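BH0493 protein (PDB 2QEE) probably acts as a zinc-dependent enzyme of the amidohydrolase superfamily, built on a distorted beta/alpha barrel that carries the metal. Local coordinates at residues 354-359 against 366-371; 91-96 against 331-336; 40-45 against 360-365; 23-28 against 405-410. One frame throughout, in Å; residues are numbered along the deposited sequence.

Contact 1 of 4, residues 354-359 against 366-371; sequences QHSDAR and YKWHHS. With ZN (zinc ion), chain T.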
# COMPACT_ATOMS: atom_id res chain seq x y z
N GLN C 354 -0.25 13.83 -13.46
CA GLN C 354 -1.65 14.07 -13.12
C GLN C 354 -2.49 14.47 -14.34
O GLN C 354 -1.93 14.98 -15.33
CB GLN C 354 -1.77 15.14 -12.04
CG GLN C 354 -3.18 15.38 -11.50
CD GLN C 354 -3.77 14.11 -10.85
OE1 GLN C 354 -3.94 13.09 -11.53
NE2 GLN C 354 -4.12 14.19 -9.55
N HIS C 355 -3.79 14.22 -14.21
CA HIS C 355 -4.82 14.75 -15.10
C HIS C 355 -5.98 15.09 -14.18
O HIS C 355 -6.03 14.58 -13.07
CB HIS C 355 -5.24 13.75 -16.18
CG HIS C 355 -5.91 12.51 -15.67
ND1 HIS C 355 -5.21 11.48 -15.07
CD2 HIS C 355 -7.21 12.12 -15.67
CE1 HIS C 355 -6.04 10.51 -14.72
NE2 HIS C 355 -7.27 10.87 -15.08
N SER C 356 -6.95 15.90 -14.64
CA SER C 356 -8.05 16.28 -13.75
C SER C 356 -9.24 15.35 -13.81
O SER C 356 -9.99 15.21 -12.82
CB SER C 356 -8.53 17.71 -14.02
OG SER C 356 -9.25 17.79 -15.26
N ASP C 357 -9.47 14.78 -14.99
CA ASP C 357 -10.73 14.09 -15.25
C ASP C 357 -11.95 15.01 -14.94
O ASP C 357 -12.99 14.53 -14.50
CB ASP C 357 -10.82 12.89 -14.33
CG ASP C 357 -11.15 11.72 -15.04
OD1 ASP C 357 -12.10 11.83 -15.83
OD2 ASP C 357 -10.41 10.73 -14.86
N ALA C 358 -11.77 16.33 -15.08
CA ALA C 358 -12.84 17.28 -14.70
C ALA C 358 -14.11 16.98 -15.51
O ALA C 358 -14.02 16.86 -16.74
CB ALA C 358 -12.42 18.74 -14.97
N ARG C 359 -15.24 16.85 -14.82
CA ARG C 359 -16.58 16.81 -15.45
C ARG C 359 -17.28 18.15 -15.47
O ARG C 359 -18.19 18.37 -16.30
CB ARG C 359 -17.46 15.80 -14.74
CG ARG C 359 -17.00 14.37 -15.00
CD ARG C 359 -17.97 13.38 -14.38
NE ARG C 359 -17.67 12.06 -14.92
CZ ARG C 359 -18.31 11.53 -15.96
NH1 ARG C 359 -19.30 12.20 -16.55
NH2 ARG C 359 -17.95 10.32 -16.41
N TYR C 366 -9.59 23.43 -8.71
CA TYR C 366 -9.14 22.65 -7.51
C TYR C 366 -8.31 21.43 -7.90
O TYR C 366 -7.36 21.04 -7.15
CB TYR C 366 -10.28 22.25 -6.60
CG TYR C 366 -10.95 20.91 -6.79
CD1 TYR C 366 -10.32 19.72 -6.36
CD2 TYR C 366 -12.26 20.81 -7.35
CE1 TYR C 366 -10.95 18.50 -6.39
CE2 TYR C 366 -12.89 19.56 -7.40
CZ TYR C 366 -12.23 18.41 -6.96
OH TYR C 366 -12.85 17.17 -7.00
N LYS C 367 -8.64 20.79 -9.01
CA LYS C 367 -7.90 19.58 -9.33
C LYS C 367 -6.42 19.94 -9.52
O LYS C 367 -5.52 19.21 -9.06
CB LYS C 367 -8.46 18.88 -10.58
CG LYS C 367 -9.93 18.44 -10.41
CD LYS C 367 -10.05 17.03 -10.00
CE LYS C 367 -11.53 16.62 -10.23
NZ LYS C 367 -11.72 15.22 -9.75
N TRP C 368 -6.13 21.05 -10.20
CA TRP C 368 -4.73 21.45 -10.44
C TRP C 368 -4.10 22.11 -9.20
O TRP C 368 -2.94 21.87 -8.91
CB TRP C 368 -4.63 22.30 -11.74
CG TRP C 368 -4.84 21.37 -12.89
CD1 TRP C 368 -5.95 21.29 -13.70
CD2 TRP C 368 -3.98 20.30 -13.27
NE1 TRP C 368 -5.79 20.27 -14.59
CE2 TRP C 368 -4.61 19.62 -14.32
CE3 TRP C 368 -2.73 19.85 -12.80
CZ2 TRP C 368 -4.03 18.53 -14.95
CZ3 TRP C 368 -2.14 18.79 -13.43
CH2 TRP C 368 -2.81 18.11 -14.49
N HIS C 369 -4.85 22.90 -8.47
CA HIS C 369 -4.30 23.51 -7.25
C HIS C 369 -3.88 22.40 -6.26
O HIS C 369 -2.76 22.42 -5.69
CB HIS C 369 -5.38 24.40 -6.64
CG HIS C 369 -4.97 25.12 -5.39
ND1 HIS C 369 -4.77 24.48 -4.17
CD2 HIS C 369 -4.80 26.45 -5.15
CE1 HIS C 369 -4.44 25.39 -3.26
NE2 HIS C 369 -4.45 26.58 -3.83
N HIS C 370 -4.78 21.45 -6.01
CA HIS C 370 -4.49 20.44 -4.96
C HIS C 370 -3.35 19.53 -5.39
O HIS C 370 -2.53 19.09 -4.55
CB HIS C 370 -5.74 19.57 -4.70
CG HIS C 370 -6.90 20.30 -4.09
ND1 HIS C 370 -8.01 19.62 -3.62
CD2 HIS C 370 -7.15 21.62 -3.87
CE1 HIS C 370 -8.90 20.49 -3.17
NE2 HIS C 370 -8.38 21.70 -3.27
N SER C 371 -3.33 19.18 -6.69
CA SER C 371 -2.27 18.30 -7.19
C SER C 371 -0.95 19.02 -7.32
O SER C 371 0.06 18.44 -7.08
CB SER C 371 -2.64 17.73 -8.54
OG SER C 371 -3.65 16.72 -8.33
ZN ZN T . -12.46 10.17 -17.15
O HOH W 1 -12.67 8.49 -16.55

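Contact 2 of 4, residues 91-96 against 331-336; sequences VSEACR and NNPEII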
# COMPACT_ATOMS: atom_id res chain seq x y z
N VAL C 91 -14.67 18.26 5.03
CA VAL C 91 -13.23 17.84 5.03
C VAL C 91 -12.81 16.85 3.96
O VAL C 91 -11.58 16.69 3.74
CB VAL C 91 -12.78 17.26 6.39
CG1 VAL C 91 -12.74 18.41 7.52
CG2 VAL C 91 -13.70 16.10 6.82
N SER C 92 -13.75 16.14 3.34
CA SER C 92 -13.37 15.21 2.24
C SER C 92 -12.69 15.96 1.09
O SER C 92 -12.86 17.18 0.94
CB SER C 92 -14.55 14.41 1.69
OG SER C 92 -15.33 15.25 0.85
N GLU C 93 -11.94 15.20 0.27
CA GLU C 93 -11.27 15.83 -0.85
C GLU C 93 -12.23 16.54 -1.83
O GLU C 93 -11.95 17.67 -2.28
CB GLU C 93 -10.43 14.79 -1.59
CG GLU C 93 -9.75 15.23 -2.87
CD GLU C 93 -8.76 16.43 -2.74
OE1 GLU C 93 -8.40 16.87 -1.64
OE2 GLU C 93 -8.43 16.94 -3.83
N ALA C 94 -13.33 15.86 -2.19
CA ALA C 94 -14.31 16.41 -3.13
C ALA C 94 -15.01 17.65 -2.55
O ALA C 94 -15.21 18.66 -3.26
CB ALA C 94 -15.30 15.32 -3.52
N CYS C 95 -15.28 17.65 -1.25
CA CYS C 95 -15.90 18.83 -0.64
C CYS C 95 -14.87 19.97 -0.54
O CYS C 95 -15.18 21.13 -0.89
CB CYS C 95 -16.46 18.51 0.72
SG CYS C 95 -17.93 17.44 0.64
N ARG C 96 -13.65 19.67 -0.06
CA ARG C 96 -12.58 20.66 -0.08
C ARG C 96 -12.47 21.30 -1.47
O ARG C 96 -12.31 22.56 -1.61
CB ARG C 96 -11.26 20.00 0.27
CG ARG C 96 -10.01 20.87 0.20
CD ARG C 96 -8.80 19.86 -0.00
NE ARG C 96 -7.58 20.63 -0.13
CZ ARG C 96 -6.42 20.14 -0.54
NH1 ARG C 96 -6.33 18.86 -0.92
NH2 ARG C 96 -5.37 20.94 -0.61
N ASN C 331 -7.39 9.72 -6.66
CA ASN C 331 -7.17 11.12 -6.75
C ASN C 331 -7.40 11.79 -5.40
O ASN C 331 -8.15 12.73 -5.29
CB ASN C 331 -8.03 11.71 -7.90
CG ASN C 331 -7.56 13.09 -8.35
OD1 ASN C 331 -6.53 13.56 -7.96
ND2 ASN C 331 -8.39 13.76 -9.16
N ASN C 332 -6.67 11.33 -4.37
CA ASN C 332 -6.82 11.82 -3.01
C ASN C 332 -5.40 12.05 -2.51
O ASN C 332 -4.51 11.23 -2.87
CB ASN C 332 -7.51 10.70 -2.20
CG ASN C 332 -8.97 10.52 -2.64
OD1 ASN C 332 -9.77 11.42 -2.40
ND2 ASN C 332 -9.31 9.37 -3.30
N PRO C 333 -5.17 13.11 -1.72
CA PRO C 333 -3.78 13.50 -1.28
C PRO C 333 -2.89 12.32 -0.80
O PRO C 333 -1.73 12.23 -1.18
CB PRO C 333 -4.05 14.50 -0.15
CG PRO C 333 -5.24 15.29 -0.77
CD PRO C 333 -6.14 14.14 -1.29
N GLU C 334 -3.40 11.43 0.03
CA GLU C 334 -2.54 10.35 0.58
C GLU C 334 -2.04 9.44 -0.56
O GLU C 334 -0.88 9.04 -0.62
CB GLU C 334 -3.37 9.54 1.60
CG GLU C 334 -2.67 8.26 2.10
CD GLU C 334 -1.50 8.59 3.06
OE1 GLU C 334 -1.29 9.78 3.39
OE2 GLU C 334 -0.83 7.61 3.45
N ILE C 335 -2.91 9.21 -1.55
CA ILE C 335 -2.58 8.34 -2.67
C ILE C 335 -1.77 9.09 -3.72
O ILE C 335 -0.80 8.55 -4.24
CB ILE C 335 -3.87 7.64 -3.25
CG1 ILE C 335 -4.63 6.83 -2.14
CG2 ILE C 335 -3.48 6.79 -4.51
CD1 ILE C 335 -3.85 5.67 -1.50
N ILE C 336 -2.19 10.30 -4.07
CA ILE C 336 -1.40 11.13 -5.01
C ILE C 336 0.07 11.23 -4.54
O ILE C 336 1.01 11.03 -5.33
CB ILE C 336 -1.99 12.54 -5.18
CG1 ILE C 336 -3.45 12.44 -5.74
CG2 ILE C 336 -1.00 13.41 -6.00
CD1 ILE C 336 -4.17 13.85 -5.59
O HOH W 2 -8.45 15.76 -6.17

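Contact 3 of 4, residues 40-45 against 360-365; sequences LLWDID and VLEQLI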
# COMPACT_ATOMS: atom_id res chain seq x y z
N LEU C 40 -20.99 21.03 -22.14
CA LEU C 40 -20.02 21.64 -21.20
C LEU C 40 -20.73 22.04 -19.92
O LEU C 40 -21.51 23.03 -19.89
CB LEU C 40 -19.31 22.87 -21.84
CG LEU C 40 -18.35 23.60 -20.89
CD1 LEU C 40 -17.11 22.74 -20.59
CD2 LEU C 40 -17.84 24.91 -21.52
N LEU C 41 -20.45 21.28 -18.84
CA LEU C 41 -21.08 21.53 -17.54
C LEU C 41 -20.27 22.53 -16.75
O LEU C 41 -19.04 22.41 -16.69
CB LEU C 41 -21.19 20.23 -16.71
CG LEU C 41 -21.97 19.10 -17.42
CD1 LEU C 41 -22.04 17.88 -16.51
CD2 LEU C 41 -23.43 19.56 -17.81
N TRP C 42 -20.95 23.51 -16.16
CA TRP C 42 -20.31 24.50 -15.28
C TRP C 42 -21.26 25.16 -14.34
O TRP C 42 -22.47 25.18 -14.59
CB TRP C 42 -19.56 25.58 -16.05
CG TRP C 42 -20.35 26.48 -17.02
CD1 TRP C 42 -20.74 26.17 -18.29
CD2 TRP C 42 -20.71 27.85 -16.81
NE1 TRP C 42 -21.38 27.27 -18.89
CE2 TRP C 42 -21.38 28.31 -17.99
CE3 TRP C 42 -20.56 28.74 -15.74
CZ2 TRP C 42 -21.85 29.63 -18.12
CZ3 TRP C 42 -21.08 30.06 -15.85
CH2 TRP C 42 -21.72 30.48 -17.05
N ASP C 43 -20.68 25.71 -13.28
CA ASP C 43 -21.30 26.45 -12.16
C ASP C 43 -21.37 25.71 -10.86
O ASP C 43 -21.15 24.50 -10.83
CB ASP C 43 -22.64 27.15 -12.51
CG ASP C 43 -23.85 26.24 -12.46
OD1 ASP C 43 -23.86 25.14 -11.84
OD2 ASP C 43 -24.87 26.65 -13.07
N ILE C 44 -21.70 26.44 -9.80
CA ILE C 44 -21.69 25.85 -8.42
C ILE C 44 -22.69 24.70 -8.23
O ILE C 44 -22.43 23.76 -7.45
CB ILE C 44 -21.84 26.94 -7.35
CG1 ILE C 44 -21.70 26.42 -5.92
CG2 ILE C 44 -23.23 27.67 -7.54
CD1 ILE C 44 -20.36 25.69 -5.58
N ASP C 45 -23.87 24.80 -8.83
CA ASP C 45 -24.82 23.69 -8.77
C ASP C 45 -24.29 22.43 -9.43
O ASP C 45 -24.52 21.33 -8.91
CB ASP C 45 -26.14 24.10 -9.42
CG ASP C 45 -26.94 25.07 -8.55
OD1 ASP C 45 -26.64 25.26 -7.36
OD2 ASP C 45 -27.91 25.65 -9.07
N VAL C 360 -16.90 19.03 -14.56
CA VAL C 360 -17.51 20.35 -14.42
C VAL C 360 -16.36 21.33 -14.58
O VAL C 360 -15.30 21.17 -13.93
CB VAL C 360 -18.17 20.52 -13.06
CG1 VAL C 360 -18.71 21.96 -12.90
CG2 VAL C 360 -19.31 19.46 -12.86
N LEU C 361 -16.55 22.32 -15.45
CA LEU C 361 -15.48 23.25 -15.83
C LEU C 361 -14.65 23.76 -14.66
O LEU C 361 -13.43 23.65 -14.69
CB LEU C 361 -16.06 24.47 -16.56
CG LEU C 361 -15.06 25.55 -17.02
CD1 LEU C 361 -13.98 25.02 -17.95
CD2 LEU C 361 -15.91 26.65 -17.68
N GLU C 362 -15.31 24.28 -13.62
CA GLU C 362 -14.57 24.93 -12.50
C GLU C 362 -13.66 23.98 -11.73
O GLU C 362 -12.73 24.47 -11.05
CB GLU C 362 -15.50 25.57 -11.48
CG GLU C 362 -16.24 26.80 -12.02
CD GLU C 362 -17.42 26.48 -12.96
OE1 GLU C 362 -17.80 25.30 -13.13
OE2 GLU C 362 -17.98 27.44 -13.50
N GLN C 363 -13.87 22.68 -11.87
CA GLN C 363 -13.01 21.70 -11.20
C GLN C 363 -11.54 21.76 -11.63
O GLN C 363 -10.63 21.31 -10.91
CB GLN C 363 -13.52 20.30 -11.45
CG GLN C 363 -14.89 20.02 -10.81
CD GLN C 363 -15.48 18.68 -11.21
OE1 GLN C 363 -15.16 18.12 -12.24
NE2 GLN C 363 -16.36 18.15 -10.37
N LEU C 364 -11.26 22.29 -12.81
CA LEU C 364 -9.86 22.55 -13.21
C LEU C 364 -9.17 23.35 -12.13
O LEU C 364 -7.96 23.11 -11.89
CB LEU C 364 -9.80 23.33 -14.53
CG LEU C 364 -10.28 22.54 -15.70
CD1 LEU C 364 -10.17 23.46 -16.93
CD2 LEU C 364 -9.37 21.34 -15.93
N ILE C 365 -9.89 24.25 -11.46
CA ILE C 365 -9.23 25.11 -10.46
C ILE C 365 -8.69 24.19 -9.34
O ILE C 365 -7.48 24.20 -9.06
CB ILE C 365 -10.19 26.15 -9.86
CG1 ILE C 365 -10.62 27.11 -10.99
CG2 ILE C 365 -9.48 27.01 -8.75
CD1 ILE C 365 -11.69 28.17 -10.53

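Contact 4 of 4, residues 23-28 against 405-410; sequences PVTDMH and LFSRNF. With ZN (zinc ion), chain T.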
# COMPACT_ATOMS: atom_id res chain seq x y z
N PRO C 23 2.19 26.40 -17.65
CA PRO C 23 0.83 26.10 -18.17
C PRO C 23 0.65 24.60 -18.32
O PRO C 23 1.53 23.90 -18.87
CB PRO C 23 0.83 26.75 -19.55
CG PRO C 23 2.00 27.74 -19.54
CD PRO C 23 3.00 27.19 -18.60
N VAL C 24 -0.50 24.13 -17.88
CA VAL C 24 -0.79 22.72 -17.88
C VAL C 24 -1.48 22.24 -19.15
O VAL C 24 -2.45 22.88 -19.62
CB VAL C 24 -1.71 22.41 -16.71
CG1 VAL C 24 -2.11 20.93 -16.72
CG2 VAL C 24 -0.97 22.75 -15.37
N THR C 25 -1.02 21.12 -19.67
CA THR C 25 -1.84 20.30 -20.58
C THR C 25 -2.55 19.28 -19.72
O THR C 25 -1.89 18.48 -19.01
CB THR C 25 -1.05 19.61 -21.68
OG1 THR C 25 -0.50 20.63 -22.54
CG2 THR C 25 -1.94 18.68 -22.50
N ASP C 26 -3.88 19.27 -19.78
CA ASP C 26 -4.67 18.37 -18.91
C ASP C 26 -5.11 17.26 -19.84
O ASP C 26 -6.03 17.46 -20.67
CB ASP C 26 -5.86 19.14 -18.32
CG ASP C 26 -6.65 18.35 -17.28
OD1 ASP C 26 -6.44 17.11 -17.25
OD2 ASP C 26 -7.42 18.96 -16.53
N MET C 27 -4.46 16.12 -19.76
CA MET C 27 -4.58 15.18 -20.91
C MET C 27 -5.72 14.18 -20.86
O MET C 27 -5.78 13.29 -21.71
CB MET C 27 -3.27 14.48 -21.31
CG MET C 27 -2.45 13.82 -20.16
SD MET C 27 -3.37 12.45 -19.44
CE MET C 27 -3.31 11.19 -20.75
N HIS C 28 -6.59 14.33 -19.87
CA HIS C 28 -7.84 13.55 -19.88
C HIS C 28 -8.86 14.28 -19.02
O HIS C 28 -8.67 14.38 -17.79
CB HIS C 28 -7.65 12.13 -19.30
CG HIS C 28 -8.94 11.38 -19.20
ND1 HIS C 28 -9.72 11.12 -20.30
CD2 HIS C 28 -9.63 10.90 -18.13
CE1 HIS C 28 -10.81 10.47 -19.93
NE2 HIS C 28 -10.79 10.35 -18.62
N LEU C 405 6.88 17.40 -17.10
CA LEU C 405 5.87 16.70 -16.31
C LEU C 405 4.45 17.20 -16.61
O LEU C 405 3.54 16.38 -16.67
CB LEU C 405 6.12 16.89 -14.80
CG LEU C 405 7.44 16.20 -14.34
CD1 LEU C 405 7.76 16.72 -12.95
CD2 LEU C 405 7.23 14.64 -14.30
N PHE C 406 4.27 18.53 -16.77
CA PHE C 406 2.90 19.09 -16.91
C PHE C 406 2.41 19.24 -18.34
O PHE C 406 1.21 19.52 -18.57
CB PHE C 406 2.70 20.40 -16.13
CG PHE C 406 2.69 20.20 -14.63
CD1 PHE C 406 1.51 19.91 -13.95
CD2 PHE C 406 3.88 20.32 -13.90
CE1 PHE C 406 1.50 19.68 -12.56
CE2 PHE C 406 3.88 20.10 -12.53
CZ PHE C 406 2.69 19.82 -11.86
N SER C 407 3.34 19.05 -19.30
CA SER C 407 2.98 19.30 -20.71
C SER C 407 3.74 18.52 -21.76
O SER C 407 3.17 17.76 -22.57
CB SER C 407 3.07 20.80 -21.02
OG SER C 407 2.65 21.01 -22.36
N ARG C 408 5.06 18.67 -21.77
CA ARG C 408 5.84 18.15 -22.89
C ARG C 408 5.89 16.64 -22.99
O ARG C 408 5.94 16.13 -24.09
CB ARG C 408 7.28 18.68 -22.87
CG ARG C 408 7.35 20.16 -22.82
CD ARG C 408 8.82 20.68 -22.84
NE ARG C 408 8.83 22.14 -22.72
CZ ARG C 408 9.87 22.89 -22.36
NH1 ARG C 408 11.04 22.34 -22.04
NH2 ARG C 408 9.72 24.20 -22.30
N ASN C 409 5.86 15.91 -21.85
CA ASN C 409 5.92 14.46 -21.93
C ASN C 409 4.69 13.93 -22.64
O ASN C 409 4.81 12.97 -23.41
CB ASN C 409 5.95 13.80 -20.52
CG ASN C 409 7.31 13.94 -19.84
OD1 ASN C 409 8.34 14.25 -20.50
ND2 ASN C 409 7.34 13.66 -18.48
N PHE C 410 3.58 14.63 -22.48
CA PHE C 410 2.35 14.14 -23.12
C PHE C 410 2.49 14.39 -24.64
O PHE C 410 2.35 13.46 -25.46
CB PHE C 410 1.12 14.86 -22.61
CG PHE C 410 -0.13 14.53 -23.40
CD1 PHE C 410 -0.73 13.26 -23.26
CD2 PHE C 410 -0.69 15.45 -24.29
CE1 PHE C 410 -1.88 12.90 -24.00
CE2 PHE C 410 -1.87 15.12 -25.02
CZ PHE C 410 -2.47 13.83 -24.88
ZN ZN T . -12.46 10.17 -17.15
O HOH W 3 0.76 23.05 -21.54
O HOH W 1 -12.67 8.49 -16.55

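Contact 1 of 4, residues 354-359 against 366-371
Gln-354 and Ser-371 make the one direct hydrogen bond between these segments: NE2 gives a nearly straight bond to OG, 2.8 Å long at 172°, with the hydroxyl in the amide plane. The chain of Gln-354 leaves CA with CG opposite the backbone N (chi1 -174°) and then bends at chi2, which carries the amide over to the helix and turns OE1 back onto the N-H of His-355. OE1 also accepts from Cys-326 N.

The loop 354-359 precedes helix 363-388 and brings Asp-357 to the zinc, as the aspartate after the last barrel strand does in amidohydrolases. Two polar contacts shape it. Ser-356 OG accepts from Ala-358 N at 2.9 Å, an ST turn, and meets Asp-26 as well; His-355 NE2 donates to Asp-357 OD2 over 3.2 Å, arriving 43° out of the carboxylate plane, while OD1 binds the metal.

The rest is packing against the helix. Trp-368 presents its rim, with CH2 3.4 Å from Gln-354 O near the ring plane and CZ3 3.9 Å from Gln-354 CB; its NE1 is hydrogen-bonded to Asp-26. Lys-367 lies along Ser-356, the two CB atoms 3.6 Å apart and Lys-367 CE 3.3 Å from Ser-356 O, before NZ reaches Tyr-50 OH.

Contact 2 of 4, residues 91-96 against 331-336
Pro-333 packs with its ring against the paired charges of Glu-93 and Arg-96. Its CD lies 3.6 Å from Glu-93 OE1, and its CG is 3.7 Å from Arg-96 NH1, at the edge of the guanidinium. Glu-93 also meets Asn-332, just before the proline: its CB is 3.5 Å from Asn-332 OD1, with the carboxylate and amide planes almost perpendicular at 86°. The ND2 of Asn-332 is bonded to Phe-329 O.

The charged pair is a salt bridge within one turn of helix 93-104, between residues three apart. Arg-96 NH1 donates to the syn lone pair of Glu-93 OE1 at 3.0 Å, nearly in the guanidinium plane, and this fixes the carboxylate while OE2 has His-370 as its partner. A water 2.6 Å from Glu-93 OE2 and 3.2 Å from Asn-331 O joins the two segments on that side.

Both segments are helix starts, but they begin differently. Ser-92 is a true N-cap: its OG accepts from Cys-95 N at 3.2 Å. Asn-332 holds the corresponding place before helix 333-347 without a side-chain cap, and the first-turn N-H of Glu-334 goes instead to Glu-345 of the second subunit. Glu-334, a known ligand of magnesium or a second zinc, has neither bound in this chain.

Helix 363-388 lies against both partners, with Tyr-366 on Glu-93, His-370 on Arg-96 and Ile-374 on Pro-333, while helix 51-58 touches helix 93-104 through Ala-94 and Cys-95.

Contact 3 of 4, residues 40-45 against 360-365
Glu-362 reaches across to the backbone of Trp-42 and Asp-43 because its chain curls: CG stands opposite the carbonyl carbon (chi1 -69°) and a bend at chi2 of 76° folds the carboxylate toward the other segment. There OE1 accepts a straight bond from Asp-43 N, 2.9 Å at 176°, the donor coming from above the carboxylate plane. OE2 is taken up by Gln-129 NE2 and also borders the indole of Trp-42, 3.7 Å from CE3 and near the ring plane. With CG between its backbone N and carbonyl carbon, Trp-42 carries its ring away from 360-365, and NE1 bonds Ser-126 OG of helix 126-136, leaving CB to touch Leu-361 CB at 3.7 Å.

Backbone joins backbone one step earlier. Leu-361 N donates to Leu-41 O at 2.8 Å, and the same oxygen receives a CA-H...O contact from Val-360 CA at 3.4 Å. Val-360 CG1 packs 3.8 Å from Trp-42 CA.

Each segment leads into a helix. Asp-43 is the N-cap of helix 44-48, its OD1 accepting from Glu-46 N, and Val-360 opens a type I turn to Gln-363, whose OE1 takes Val-360 N at 3.0 Å. The contact thus ties a loop following the zinc-binding histidines to the turn that follows the zinc-binding aspartate and runs into helix 363-388, both on the metal-bearing side of an amidohydrolase barrel.

Contact 4 of 4, residues 23-28 against 405-410
A helix carbonyl serves a strand here: Phe-406 O accepts from Thr-25 N at 3.0 Å, just where helix 395-414 widens into a pi-type turn at 405-408. Strand 24-26 is the first of the amidohydrolase barrel and runs into the His-X-His pair that binds zinc; residues 405-410 of the helix cross it at 61°, the axes of these short segments 6.3 Å apart at closest.

Beyond that bond the fit is mostly apolar. Met-27 lays CB over one face of Phe-410, 3.5 Å from the ring centroid and 16° off its normal, a close CH-pi contact. With CG between backbone N and carbonyl carbon (chi1 49°) and two further bends, the chain folds back beside the ring, so that SD makes an oblique Met-aromatic contact. Thr-25 CG2 comes to another part of the same ring, 3.9 Å from Phe-410 CD2. Val-24 CG2 meets Phe-406 CD1 at 4.0 Å.

At the start of the strand one water bonds Pro-23 O, Thr-25 OG1 and Ser-407 OG, and Thr-25 OG1 is also bonded to Trp-411 NE1. Past its end His-28 NE2 binds the zinc at 2.2 Å, alongside His-30, Asp-357 and a water.

Contacts 1 and 4, with centres 12 Å apart, converge on the zinc, each supplying a ligand. Asp-26 of contact 4 ties them together: its OD2 is 2.5 Å from Ser-356 OG and 2.8 Å from Trp-368 NE1, both probable hydrogen bonds. Helix 363-388 carries the connection outward. Contact 3 shares it with contact 1, and Leu-364 CD2 lies 3.6 Å from Ser-356 OG. Contact 2 meets it where His-370 ND1 stands 2.7 Å from Glu-93 OE2. The outer two keep some distance from the metal: the side chain of Asn-331 is about 10 Å from the zinc and that of Leu-41 about 12 Å. Contacts 2 and 4 do not touch, their nearest atoms about 9 Å apart.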